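Local coordinates for protein adenosine deaminase (Burkholderia ambifaria, PDB 4GXW) that is a zinc-dependent amidohydrolase of the adenosine and AMP deaminase family that probably removes the amino group of adenine or a related purine by hydrolysis, at residues E114-P119 and R212-A217; D172-N177 and A183-D188. All coordinates share one frame; numbering follows the deposited sequence.

Both interactions belong to the alpha/beta barrel of the deaminase, with centres 9 Å apart. Interaction 1 spans the barrel interior between strands 110-117 and 212-217, and carries one of the zinc ligands; interaction 2 packs helix 164-176 against strand 184-188 on the outside of the barrel wall. In chain order the segments of interaction 2 are nested within the loop that interaction 1 closes. Strands 184-188 and 212-217 are neighbours in the parallel sheet, joined by a probable hydrogen bond from Thr214 N to Ile185 O (2.9 Å), while Asn118 ND2 probably bonds Asp188 OD1 at 2.8 Å. A single strand pair thus faces the metal on its inner side and a helix on its outer side.

Interaction 1 (E114-P119 and R212-A217); sequences EFFWNP and RTTAHA. With ZN (zinc ion), chain C.
The zinc ion is held at 2.3 Å by His216 NE2, while the carbon next to that nitrogen, CE1, rests against the ring of Phe116. His35, His37 and Asp301 complete the protein ligands, and a water adds a fifth bond, its O 2.0 Å from zinc and lying in the plane of the His216 ring at its edge. This is the metal site of the TIM barrel of the deaminase family, where ligands sit at the C-terminal ends of the strands; the water is consistent with the hydrolytic water used by relatives. Strands 110-117 and 212-217 are second and fifth in the parallel sheet, so they meet across the barrel interior through side chains, with the CA atoms of Phe116 and Thr214 10.4 Å apart.

Phe116 bridges that gap. Its CB points inward, and CG, anti to the carbonyl carbon (chi1 -60°), carries the ring on beside the backbone N. His216 turns an edge toward the face of this ring in an offset edge-to-face pair, with centroids 5.5 Å apart and planes inclined by 60°; the closest atoms are Phe116 CE2 and His216 CE1 at 3.7 Å. The imidazole is thus held at two adjacent ring atoms, NE2 by the metal and CE1 by Phe116. Asp188, on strand 184-188, one of the two intervening strands, touches both rings.

Thr214 meets the other epsilon carbon of the Phe116 ring. Its OG1, anti to the backbone N (chi1 -173°), is taken up by a hydrogen bond to Asp240 OD2, leaving the methyl for the apolar contact. Deeper in the barrel, Glu114 forms a salt bridge with Arg238 through OE1. The Thr214 methyl CG2 reaches the Phe116 rim near the ring plane, 3.9 Å from CE1.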
ATOM      1  N   GLU A 114      -1.815   5.099  -5.781  1.00  8.07           N
ATOM      2  CA  GLU A 114      -0.724   5.927  -5.278  1.00  9.24           C
ATOM      3  C   GLU A 114       0.276   4.971  -4.661  1.00  9.81           C
ATOM      4  O   GLU A 114      -0.086   4.180  -3.782  1.00 10.40           O
ATOM      5  CB  GLU A 114      -1.251   6.941  -4.258  1.00  9.92           C
ATOM      6  CG  GLU A 114      -2.438   7.722  -4.809  1.00 10.26           C
ATOM      7  CD  GLU A 114      -2.950   8.817  -3.899  1.00 10.09           C
ATOM      8  OE1 GLU A 114      -2.340   9.083  -2.842  1.00 10.53           O
ATOM      9  OE2 GLU A 114      -3.984   9.425  -4.253  1.00 10.31           O
ATOM     10  N   PHE A 115       1.518   5.017  -5.141  1.00  8.84           N
ATOM     11  CA  PHE A 115       2.509   4.007  -4.773  1.00  9.29           C
ATOM     12  C   PHE A 115       3.828   4.600  -4.295  1.00  8.24           C
ATOM     13  O   PHE A 115       4.207   5.708  -4.693  1.00  9.33           O
ATOM     14  CB  PHE A 115       2.707   2.986  -5.907  1.00  9.23           C
ATOM     15  CG  PHE A 115       3.240   3.572  -7.193  1.00  8.98           C
ATOM     16  CD1 PHE A 115       2.385   4.116  -8.143  1.00  9.99           C
ATOM     17  CD2 PHE A 115       4.598   3.557  -7.462  1.00  8.56           C
ATOM     18  CE1 PHE A 115       2.889   4.638  -9.346  1.00  9.31           C
ATOM     19  CE2 PHE A 115       5.096   4.071  -8.651  1.00  9.62           C
ATOM     20  CZ  PHE A 115       4.242   4.622  -9.587  1.00  9.88           C
ATOM     21  N   PHE A 116       4.500   3.852  -3.420  1.00  7.68           N
ATOM     22  CA  PHE A 116       5.721   4.285  -2.744  1.00  7.71           C
ATOM     23  C   PHE A 116       6.986   3.849  -3.490  1.00  8.04           C
ATOM     24  O   PHE A 116       7.079   2.717  -3.978  1.00  8.79           O
ATOM     25  CB  PHE A 116       5.789   3.675  -1.343  1.00  7.71           C
ATOM     26  CG  PHE A 116       4.643   4.051  -0.427  1.00  7.76           C
ATOM     27  CD1 PHE A 116       4.242   5.368  -0.270  1.00  9.05           C
ATOM     28  CD2 PHE A 116       3.956   3.066   0.274  1.00 10.17           C
ATOM     29  CE1 PHE A 116       3.189   5.695   0.586  1.00 10.05           C
ATOM     30  CE2 PHE A 116       2.904   3.399   1.132  1.00  9.62           C
ATOM     31  CZ  PHE A 116       2.527   4.719   1.278  1.00 10.84           C
ATOM     32  N   TRP A 117       7.972   4.742  -3.532  1.00  7.76           N
ATOM     33  CA  TRP A 117       9.286   4.442  -4.100  1.00  7.59           C
ATOM     34  C   TRP A 117      10.314   5.136  -3.226  1.00  9.37           C
ATOM     35  O   TRP A 117      10.128   6.305  -2.884  1.00 10.18           O
ATOM     36  CB  TRP A 117       9.377   4.973  -5.533  1.00  9.16           C
ATOM     37  CG  TRP A 117      10.783   5.191  -6.048  1.00  7.80           C
ATOM     38  CD1 TRP A 117      11.777   4.252  -6.176  1.00  8.43           C
ATOM     39  CD2 TRP A 117      11.344   6.427  -6.517  1.00  8.21           C
ATOM     40  NE1 TRP A 117      12.921   4.837  -6.695  1.00  8.49           N
ATOM     41  CE2 TRP A 117      12.668   6.165  -6.923  1.00  8.13           C
ATOM     42  CE3 TRP A 117      10.838   7.726  -6.655  1.00  8.93           C
ATOM     43  CZ2 TRP A 117      13.502   7.162  -7.422  1.00  9.10           C
ATOM     44  CZ3 TRP A 117      11.660   8.705  -7.163  1.00  8.64           C
ATOM     45  CH2 TRP A 117      12.978   8.418  -7.542  1.00  9.30           C
ATOM     46  N   ASN A 118      11.379   4.427  -2.848  1.00  8.71           N
ATOM     47  CA  ASN A 118      12.452   5.027  -2.047  1.00  9.91           C
ATOM     48  C   ASN A 118      13.594   5.555  -2.913  1.00  9.68           C
ATOM     49  O   ASN A 118      14.414   4.790  -3.416  1.00 10.12           O
ATOM     50  CB  ASN A 118      13.026   4.027  -1.042  1.00 12.67           C
ATOM     51  CG  ASN A 118      11.983   3.440  -0.127  1.00 12.70           C
ATOM     52  OD1 ASN A 118      11.492   2.333  -0.376  1.00 13.97           O
ATOM     53  ND2 ASN A 118      11.652   4.154   0.957  1.00 10.72           N
ATOM     54  N   PRO A 119      13.660   6.881  -3.086  1.00  7.81           N
ATOM     55  CA  PRO A 119      14.742   7.428  -3.919  1.00  8.92           C
ATOM     56  C   PRO A 119      16.138   7.274  -3.330  1.00  8.73           C
ATOM     57  O   PRO A 119      17.102   7.271  -4.093  1.00  9.55           O
ATOM     58  CB  PRO A 119      14.403   8.917  -4.022  1.00 11.92           C
ATOM     59  CG  PRO A 119      13.017   9.068  -3.509  1.00 15.17           C
ATOM     60  CD  PRO A 119      12.743   7.920  -2.591  1.00 10.00           C
ATOM     61  N   ARG A 212       1.687  16.890  -0.057  1.00  9.12           N
ATOM     62  CA  ARG A 212       0.988  16.119   0.968  1.00  8.54           C
ATOM     63  C   ARG A 212       1.963  15.150   1.618  1.00  8.64           C
ATOM     64  O   ARG A 212       3.060  14.907   1.087  1.00  9.30           O
ATOM     65  CB  ARG A 212      -0.193  15.362   0.372  1.00 11.03           C
ATOM     66  CG  ARG A 212      -1.353  16.268  -0.022  1.00 15.71           C
ATOM     67  CD  ARG A 212      -2.381  15.428  -0.702  1.00 20.39           C
ATOM     68  NE  ARG A 212      -3.710  16.001  -0.865  1.00 22.28           N
ATOM     69  CZ  ARG A 212      -4.229  16.334  -2.041  1.00 26.07           C
ATOM     70  NH1 ARG A 212      -3.517  16.188  -3.148  1.00 22.79           N
ATOM     71  NH2 ARG A 212      -5.458  16.829  -2.108  1.00 29.41           N
ATOM     72  N   THR A 213       1.602  14.628   2.786  1.00  7.47           N
ATOM     73  CA  THR A 213       2.463  13.686   3.473  1.00  9.62           C
ATOM     74  C   THR A 213       1.664  12.551   4.100  1.00  7.42           C
ATOM     75  O   THR A 213       0.507  12.711   4.500  1.00  8.58           O
ATOM     76  CB  THR A 213       3.355  14.359   4.569  1.00  8.34           C
ATOM     77  OG1 THR A 213       2.575  14.694   5.712  1.00 10.74           O
ATOM     78  CG2 THR A 213       4.092  15.602   4.068  1.00  9.19           C
ATOM     79  N   THR A 214       2.320  11.409   4.193  1.00  6.81           N
ATOM     80  CA  THR A 214       1.788  10.242   4.881  1.00  6.73           C
ATOM     81  C   THR A 214       2.945   9.599   5.646  1.00  7.13           C
ATOM     82  O   THR A 214       4.099  10.003   5.482  1.00  7.87           O
ATOM     83  CB  THR A 214       1.109   9.245   3.906  1.00  7.69           C
ATOM     84  OG1 THR A 214       0.472   8.196   4.650  1.00  8.22           O
ATOM     85  CG2 THR A 214       2.111   8.660   2.921  1.00  8.88           C
ATOM     86  N   ALA A 215       2.652   8.625   6.497  1.00  6.66           N
ATOM     87  CA  ALA A 215       3.705   7.961   7.271  1.00  7.38           C
ATOM     88  C   ALA A 215       3.284   6.587   7.748  1.00  7.73           C
ATOM     89  O   ALA A 215       2.169   6.425   8.245  1.00  7.10           O
ATOM     90  CB  ALA A 215       4.099   8.816   8.486  1.00  7.91           C
ATOM     91  N   HIS A 216       4.186   5.611   7.623  1.00  7.36           N
ATOM     92  CA  HIS A 216       4.041   4.327   8.316  1.00  7.58           C
ATOM     93  C   HIS A 216       4.216   4.599   9.818  1.00  9.31           C
ATOM     94  O   HIS A 216       5.217   5.201  10.247  1.00  8.63           O
ATOM     95  CB  HIS A 216       5.107   3.313   7.860  1.00  9.14           C
ATOM     96  CG  HIS A 216       4.848   2.678   6.523  1.00  8.93           C
ATOM     97  ND1 HIS A 216       4.618   3.407   5.372  1.00  7.89           N
ATOM     98  CD2 HIS A 216       4.815   1.374   6.150  1.00  8.97           C
ATOM     99  CE1 HIS A 216       4.447   2.576   4.354  1.00  9.44           C
ATOM    100  NE2 HIS A 216       4.561   1.334   4.795  1.00  8.71           N
ATOM    101  N   ALA A 217       3.254   4.156  10.620  1.00  8.41           N
ATOM    102  CA  ALA A 217       3.325   4.352  12.072  1.00  7.70           C
ATOM    103  C   ALA A 217       2.510   3.285  12.783  1.00  8.54           C
ATOM    104  O   ALA A 217       1.420   2.918  12.328  1.00  9.53           O
ATOM    105  CB  ALA A 217       2.816   5.741  12.449  1.00  8.84           C
TER
HETATM  106 ZN    ZN C 401       4.074  -0.447   3.501  0.72 10.58          ZN
HETATM  107  O   HOH W   1       4.259  -1.689   5.018  1.00 13.73           O

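Interaction 2 (D172-N177 and A183-D188)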
ATOM      1  N   ASP A 172      14.355  17.995  -1.420  1.00 10.93           N
ATOM      2  CA  ASP A 172      15.160  18.823  -2.327  1.00 11.24           C
ATOM      3  C   ASP A 172      15.044  18.311  -3.773  1.00 11.57           C
ATOM      4  O   ASP A 172      14.822  19.081  -4.710  1.00 11.41           O
ATOM      5  CB  ASP A 172      16.640  18.844  -1.897  1.00 12.47           C
ATOM      6  CG  ASP A 172      16.884  19.617  -0.607  1.00 18.23           C
ATOM      7  OD1 ASP A 172      16.053  20.476  -0.241  1.00 17.37           O
ATOM      8  OD2 ASP A 172      17.935  19.379   0.030  1.00 21.86           O
ATOM      9  N   TRP A 173      15.200  17.004  -3.950  1.00 10.61           N
ATOM     10  CA  TRP A 173      15.063  16.404  -5.276  1.00 11.08           C
ATOM     11  C   TRP A 173      13.689  16.662  -5.875  1.00  9.39           C
ATOM     12  O   TRP A 173      13.571  16.986  -7.057  1.00 10.31           O
ATOM     13  CB  TRP A 173      15.318  14.898  -5.214  1.00 12.21           C
ATOM     14  CG  TRP A 173      16.759  14.526  -5.118  1.00 12.37           C
ATOM     15  CD1 TRP A 173      17.814  15.165  -5.707  1.00 15.21           C
ATOM     16  CD2 TRP A 173      17.310  13.417  -4.397  1.00 11.59           C
ATOM     17  NE1 TRP A 173      18.987  14.519  -5.393  1.00 17.71           N
ATOM     18  CE2 TRP A 173      18.702  13.447  -4.584  1.00 14.77           C
ATOM     19  CE3 TRP A 173      16.756  12.400  -3.617  1.00 12.51           C
ATOM     20  CZ2 TRP A 173      19.553  12.498  -4.013  1.00 18.08           C
ATOM     21  CZ3 TRP A 173      17.601  11.459  -3.054  1.00 13.07           C
ATOM     22  CH2 TRP A 173      18.982  11.523  -3.245  1.00 14.18           C
ATOM     23  N   MET A 174      12.652  16.505  -5.057  1.00  8.93           N
ATOM     24  CA  MET A 174      11.276  16.681  -5.521  1.00  9.40           C
ATOM     25  C   MET A 174      11.016  18.110  -5.979  1.00 10.49           C
ATOM     26  O   MET A 174      10.394  18.326  -7.018  1.00 11.64           O
ATOM     27  CB  MET A 174      10.277  16.275  -4.436  1.00  9.85           C
ATOM     28  CG  MET A 174      10.260  14.767  -4.167  1.00 11.11           C
ATOM     29  SD  MET A 174       9.349  14.324  -2.682  1.00 10.54           S
ATOM     30  CE  MET A 174       7.682  14.831  -3.120  1.00 12.42           C
ATOM     31  N   LYS A 175      11.507  19.077  -5.207  1.00 10.60           N
ATOM     32  CA  LYS A 175      11.371  20.488  -5.561  1.00 12.03           C
ATOM     33  C   LYS A 175      12.055  20.838  -6.882  1.00 12.54           C
ATOM     34  O   LYS A 175      11.588  21.714  -7.614  1.00 14.46           O
ATOM     35  CB  LYS A 175      11.935  21.373  -4.444  1.00 12.34           C
ATOM     36  CG  LYS A 175      11.032  21.457  -3.228  1.00 14.54           C
ATOM     37  CD  LYS A 175      11.584  22.401  -2.159  1.00 18.33           C
ATOM     38  CE  LYS A 175      12.670  21.735  -1.328  1.00 23.36           C
ATOM     39  NZ  LYS A 175      12.973  22.501  -0.071  1.00 26.42           N
ATOM     40  N   ALA A 176      13.164  20.157  -7.172  1.00 11.97           N
ATOM     41  CA  ALA A 176      13.956  20.408  -8.372  1.00 13.26           C
ATOM     42  C   ALA A 176      13.389  19.695  -9.596  1.00 13.52           C
ATOM     43  O   ALA A 176      13.838  19.928 -10.724  1.00 16.34           O
ATOM     44  CB  ALA A 176      15.410  19.979  -8.134  1.00 14.49           C
ATOM     45  N   ASN A 177      12.419  18.812  -9.370  1.00 12.94           N
ATOM     46  CA  ASN A 177      11.849  17.994 -10.436  1.00 12.73           C
ATOM     47  C   ASN A 177      10.336  17.898 -10.334  1.00 13.72           C
ATOM     48  O   ASN A 177       9.784  16.802 -10.310  1.00 15.97           O
ATOM     49  CB  ASN A 177      12.422  16.575 -10.380  1.00 15.01           C
ATOM     50  CG  ASN A 177      13.897  16.529 -10.685  1.00 17.80           C
ATOM     51  OD1 ASN A 177      14.298  16.445 -11.852  1.00 20.42           O
ATOM     52  ND2 ASN A 177      14.722  16.575  -9.644  1.00 13.00           N
ATOM     53  N   ALA A 183       3.113  13.588  -5.816  1.00 10.47           N
ATOM     54  CA  ALA A 183       2.122  14.266  -4.987  1.00 10.62           C
ATOM     55  C   ALA A 183       2.528  14.529  -3.538  1.00  9.52           C
ATOM     56  O   ALA A 183       1.960  15.407  -2.894  1.00 11.40           O
ATOM     57  CB  ALA A 183       0.815  13.489  -5.021  1.00 13.34           C
ATOM     58  N   GLY A 184       3.471  13.759  -3.012  1.00  9.50           N
ATOM     59  CA  GLY A 184       3.822  13.910  -1.615  1.00  8.04           C
ATOM     60  C   GLY A 184       4.840  12.895  -1.178  1.00  8.06           C
ATOM     61  O   GLY A 184       5.358  12.151  -2.022  1.00  8.22           O
ATOM     62  N   ILE A 185       5.111  12.864   0.125  1.00  7.71           N
ATOM     63  CA  ILE A 185       6.095  11.943   0.685  1.00  7.25           C
ATOM     64  C   ILE A 185       5.489  10.986   1.692  1.00  7.73           C
ATOM     65  O   ILE A 185       4.437  11.251   2.282  1.00  7.68           O
ATOM     66  CB  ILE A 185       7.299  12.668   1.354  1.00  8.19           C
ATOM     67  CG1 ILE A 185       6.839  13.485   2.567  1.00 10.17           C
ATOM     68  CG2 ILE A 185       8.054  13.517   0.351  1.00 10.73           C
ATOM     69  CD1 ILE A 185       7.973  13.839   3.509  1.00 11.25           C
ATOM     70  N   GLY A 186       6.194   9.882   1.893  1.00  8.07           N
ATOM     71  CA  GLY A 186       5.893   8.927   2.944  1.00  8.52           C
ATOM     72  C   GLY A 186       7.161   8.566   3.709  1.00  7.13           C
ATOM     73  O   GLY A 186       8.230   9.145   3.463  1.00  7.35           O
ATOM     74  N   ILE A 187       7.052   7.626   4.648  1.00  7.18           N
ATOM     75  CA  ILE A 187       8.216   7.106   5.369  1.00  8.87           C
ATOM     76  C   ILE A 187       7.983   5.630   5.658  1.00  8.22           C
ATOM     77  O   ILE A 187       6.899   5.243   6.100  1.00  7.76           O
ATOM     78  CB  ILE A 187       8.526   7.904   6.668  1.00  8.35           C
ATOM     79  CG1 ILE A 187       9.832   7.420   7.293  1.00  8.90           C
ATOM     80  CG2 ILE A 187       7.390   7.805   7.692  1.00  8.25           C
ATOM     81  CD1 ILE A 187      10.372   8.366   8.362  1.00  9.83           C
ATOM     82  N   ASP A 188       8.983   4.805   5.377  1.00  8.34           N
ATOM     83  CA  ASP A 188       8.856   3.367   5.583  1.00  8.55           C
ATOM     84  C   ASP A 188      10.206   2.720   5.913  1.00  7.99           C
ATOM     85  O   ASP A 188      11.143   3.417   6.314  1.00  8.84           O
ATOM     86  CB  ASP A 188       8.144   2.701   4.391  1.00  8.59           C
ATOM     87  CG  ASP A 188       8.797   3.013   3.053  1.00 11.74           C
ATOM     88  OD1 ASP A 188      10.032   2.924   2.938  1.00 15.16           O
ATOM     89  OD2 ASP A 188       8.064   3.349   2.093  1.00 12.35           O
TER
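The flat peptide joining Gly184 to Ile185 turns one face to Met174, whose methyl CE stands almost straight above Gly184 O at 3.7 Å. The neighbouring indole of Trp173 is turned away from the strand and stacks with the ring of Tyr130. A third flat group, the Asn177 amide, turns its ND2 back to the carbonyl of Trp173: the N-H points to Trp173 O at 2.9 Å, nearly straight (172°) and within its own amide plane.

Met174 makes the whole contact from the helix side. Its chain runs out extended and then bends at the last torsion (chi3 64°), folding CE back over the strand while the sulfur faces Ile185. SD lies 3.4 Å from Ile185 CG2, a close apolar fit, and CE is 3.7 Å from the same CG2, so this branch of the isoleucine meets both the sulfur and the terminal methyl.

The contact belongs to the beta-alpha-beta unit of strand 151-159, helix 164-176 and strand 184-188. Met174 also reaches Pro156 of the first strand and Tyr130 of helix 130-148, whereas Ile185 turns to Tyr203 and Ala206 of helix 200-208, next round the barrel.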